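Local coordinates for STAS/SEC14 domain-containing protein (Shewanella loihica PV-4, PDB 2Q3L), which is of unknown function but adopts a SpoIIAA-like STAS fold and may take part in membrane association and ligand binding, at residues Leu30-Tyr35 and His69-Asp74. Sequence-based numbering, arbitrary orientation.
Sequences LTHEDY and HAAWDD. With MPD ((4S)-2-methyl-2,4-pentanediol), chain F.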
loop_
_atom_site.group_PDB
_atom_site.type_symbol
_atom_site.label_atom_id
_atom_site.label_comp_id
_atom_site.label_asym_id
_atom_site.label_seq_id
_atom_site.Cartn_x
_atom_site.Cartn_y
_atom_site.Cartn_z
ATOM N N LEU A 30 -2.609 -3.859 -4.923
ATOM C CA LEU A 30 -3.724 -3.512 -4.049
ATOM C C LEU A 30 -3.226 -3.073 -2.686
ATOM O O LEU A 30 -2.247 -3.635 -2.167
ATOM C CB LEU A 30 -4.676 -4.710 -3.888
ATOM C CG LEU A 30 -5.172 -5.330 -5.200
ATOM C CD1 LEU A 30 -6.249 -6.402 -4.864
ATOM C CD2 LEU A 30 -5.775 -4.328 -6.125
ATOM N N THR A 31 -3.894 -2.050 -2.149
ATOM C CA THR A 31 -3.583 -1.484 -0.866
ATOM C C THR A 31 -4.769 -1.693 0.060
ATOM O O THR A 31 -5.852 -2.088 -0.367
ATOM C CB THR A 31 -3.350 0.023 -0.957
ATOM O OG1 THR A 31 -4.543 0.620 -1.444
ATOM C CG2 THR A 31 -2.174 0.372 -1.914
ATOM N N HIS A 32 -4.521 -1.467 1.338
ATOM C CA HIS A 32 -5.540 -1.521 2.342
ATOM C C HIS A 32 -6.689 -0.505 2.076
ATOM O O HIS A 32 -7.873 -0.786 2.310
ATOM C CB HIS A 32 -4.866 -1.249 3.678
ATOM C CG HIS A 32 -5.824 -0.977 4.786
ATOM N ND1 HIS A 32 -6.683 -1.943 5.280
ATOM C CD2 HIS A 32 -6.044 0.141 5.519
ATOM C CE1 HIS A 32 -7.394 -1.425 6.264
ATOM N NE2 HIS A 32 -7.016 -0.174 6.447
ATOM N N GLU A 33 -6.323 0.660 1.561
ATOM C CA GLU A 33 -7.270 1.693 1.197
ATOM C C GLU A 33 -8.192 1.165 0.098
ATOM O O GLU A 33 -9.357 1.481 0.112
ATOM C CB GLU A 33 -6.570 2.972 0.763
ATOM C CG GLU A 33 -5.789 3.687 1.902
ATOM C CD GLU A 33 -4.556 2.899 2.511
ATOM O OE1 GLU A 33 -3.862 2.127 1.782
ATOM O OE2 GLU A 33 -4.268 3.082 3.735
ATOM N N ASP A 34 -7.688 0.322 -0.802
ATOM C CA ASP A 34 -8.529 -0.285 -1.854
ATOM C C ASP A 34 -9.555 -1.225 -1.244
ATOM O O ASP A 34 -10.702 -1.209 -1.692
ATOM C CB ASP A 34 -7.695 -1.019 -2.932
ATOM C CG ASP A 34 -6.753 -0.087 -3.686
ATOM O OD1 ASP A 34 -6.989 1.143 -3.674
ATOM O OD2 ASP A 34 -5.764 -0.585 -4.252
ATOM N N TYR A 35 -9.139 -2.066 -0.272
ATOM C CA TYR A 35 -10.067 -2.961 0.428
ATOM C C TYR A 35 -11.078 -2.171 1.241
ATOM O O TYR A 35 -12.234 -2.556 1.336
ATOM C CB TYR A 35 -9.330 -4.019 1.273
ATOM C CG TYR A 35 -8.873 -5.164 0.414
ATOM C CD1 TYR A 35 -7.668 -5.095 -0.302
ATOM C CD2 TYR A 35 -9.691 -6.263 0.215
ATOM C CE1 TYR A 35 -7.266 -6.151 -1.194
ATOM C CE2 TYR A 35 -9.295 -7.328 -0.640
ATOM C CZ TYR A 35 -8.081 -7.248 -1.339
ATOM O OH TYR A 35 -7.704 -8.271 -2.163
ATOM N N HIS A 69 -0.707 -5.481 4.228
ATOM C CA HIS A 69 -1.954 -5.143 4.907
ATOM C C HIS A 69 -3.154 -5.613 4.060
ATOM O O HIS A 69 -4.096 -6.166 4.605
ATOM C CB HIS A 69 -2.018 -3.642 5.170
ATOM C CG HIS A 69 -3.025 -3.219 6.195
ATOM N ND1 HIS A 69 -3.016 -1.948 6.748
ATOM C CD2 HIS A 69 -4.027 -3.895 6.816
ATOM C CE1 HIS A 69 -3.979 -1.864 7.652
ATOM N NE2 HIS A 69 -4.589 -3.034 7.726
ATOM N N ALA A 70 -3.114 -5.394 2.737
ATOM C CA ALA A 70 -4.167 -5.823 1.839
ATOM C C ALA A 70 -4.388 -7.339 1.880
ATOM O O ALA A 70 -5.536 -7.787 1.888
ATOM C CB ALA A 70 -3.909 -5.381 0.444
ATOM N N ALA A 71 -3.307 -8.121 1.932
ATOM C CA ALA A 71 -3.433 -9.566 2.047
ATOM C C ALA A 71 -4.199 -9.962 3.318
ATOM O O ALA A 71 -4.960 -10.917 3.325
ATOM C CB ALA A 71 -2.072 -10.215 2.031
ATOM N N TRP A 72 -3.970 -9.250 4.405
ATOM C CA TRP A 72 -4.716 -9.492 5.621
ATOM C C TRP A 72 -6.187 -9.112 5.507
ATOM O O TRP A 72 -7.015 -9.839 6.029
ATOM C CB TRP A 72 -4.057 -8.796 6.804
ATOM C CG TRP A 72 -2.737 -9.388 7.137
ATOM C CD1 TRP A 72 -2.341 -10.710 6.950
ATOM C CD2 TRP A 72 -1.662 -8.751 7.803
ATOM N NE1 TRP A 72 -1.081 -10.895 7.412
ATOM C CE2 TRP A 72 -0.632 -9.720 7.952
ATOM C CE3 TRP A 72 -1.471 -7.473 8.329
ATOM C CZ2 TRP A 72 0.567 -9.439 8.574
ATOM C CZ3 TRP A 72 -0.263 -7.194 8.953
ATOM C CH2 TRP A 72 0.738 -8.168 9.062
ATOM N N ASP A 73 -6.484 -7.972 4.851
ATOM C CA ASP A 73 -7.862 -7.528 4.583
ATOM C C ASP A 73 -8.581 -8.599 3.768
ATOM O O ASP A 73 -9.745 -8.911 4.010
ATOM C CB ASP A 73 -7.907 -6.213 3.734
ATOM C CG ASP A 73 -7.463 -4.988 4.501
ATOM O OD1 ASP A 73 -7.760 -4.914 5.691
ATOM O OD2 ASP A 73 -6.840 -4.081 3.917
ATOM N N ASP A 74 -7.901 -9.090 2.736
ATOM C CA ASP A 74 -8.454 -10.139 1.901
ATOM C C ASP A 74 -8.817 -11.400 2.691
ATOM O O ASP A 74 -9.884 -11.963 2.534
ATOM C CB ASP A 74 -7.450 -10.485 0.844
ATOM C CG ASP A 74 -8.034 -11.376 -0.234
ATOM O OD1 ASP A 74 -9.075 -10.989 -0.777
ATOM O OD2 ASP A 74 -7.442 -12.433 -0.555
HETATM C C1 MPD F . -10.191 -8.553 -5.086
HETATM C C2 MPD F . -10.362 -9.816 -4.276
HETATM O O2 MPD F . -10.068 -9.465 -2.927
HETATM C CM MPD F . -11.805 -10.299 -4.280
HETATM C C3 MPD F . -9.479 -10.969 -4.758
HETATM C C4 MPD F . -7.968 -10.821 -4.676
HETATM O O4 MPD F . -7.477 -11.991 -4.073
HETATM C C5 MPD F . -7.274 -10.743 -6.014
#
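Leu30, ending its strand, sets its carbonyl O 3.6 Å from Ala70 CB, the small methyl by which helix 68-81 draws close to the start of helix 32-45; the two helices follow adjacent parallel strands, 54-66 and 19-30, of the SpoIIAA-like sheet. Thr31 brings its carbonyl carbon to the same methyl and N-caps helix 32-45: its OG1 accepts from Asp34 N while Asp34 OD2 takes Thr31 N, a capping box. His32 carries the polar centre. A chi1 of 167° swings its ring away from the backbone N to lie flat over that of His69 in an offset stack, centroids 3.7 Å apart and planes at 4°; His69 also packs on Leu68 of the second subunit. At the edge of the His32 ring, ND1 donates in the ring plane to the syn lone pair of Asp73 OD2, 2.5 Å away. Tyr35 follows one turn on, its CB against Asp73 CB at 3.6 Å and its CE1 on Ala70 CB at 3.8 Å. Its OH donates to MPD O2 (2.8 Å), which in turn donates to Asp74 OD1 (2.8 Å). A diol probably from the crystallisation liquor thus bridges the two helices, consistent with a pocket there, while the in-plane bond to Asp73 and the stack on His69 together probably fix the rotation of the His32 ring.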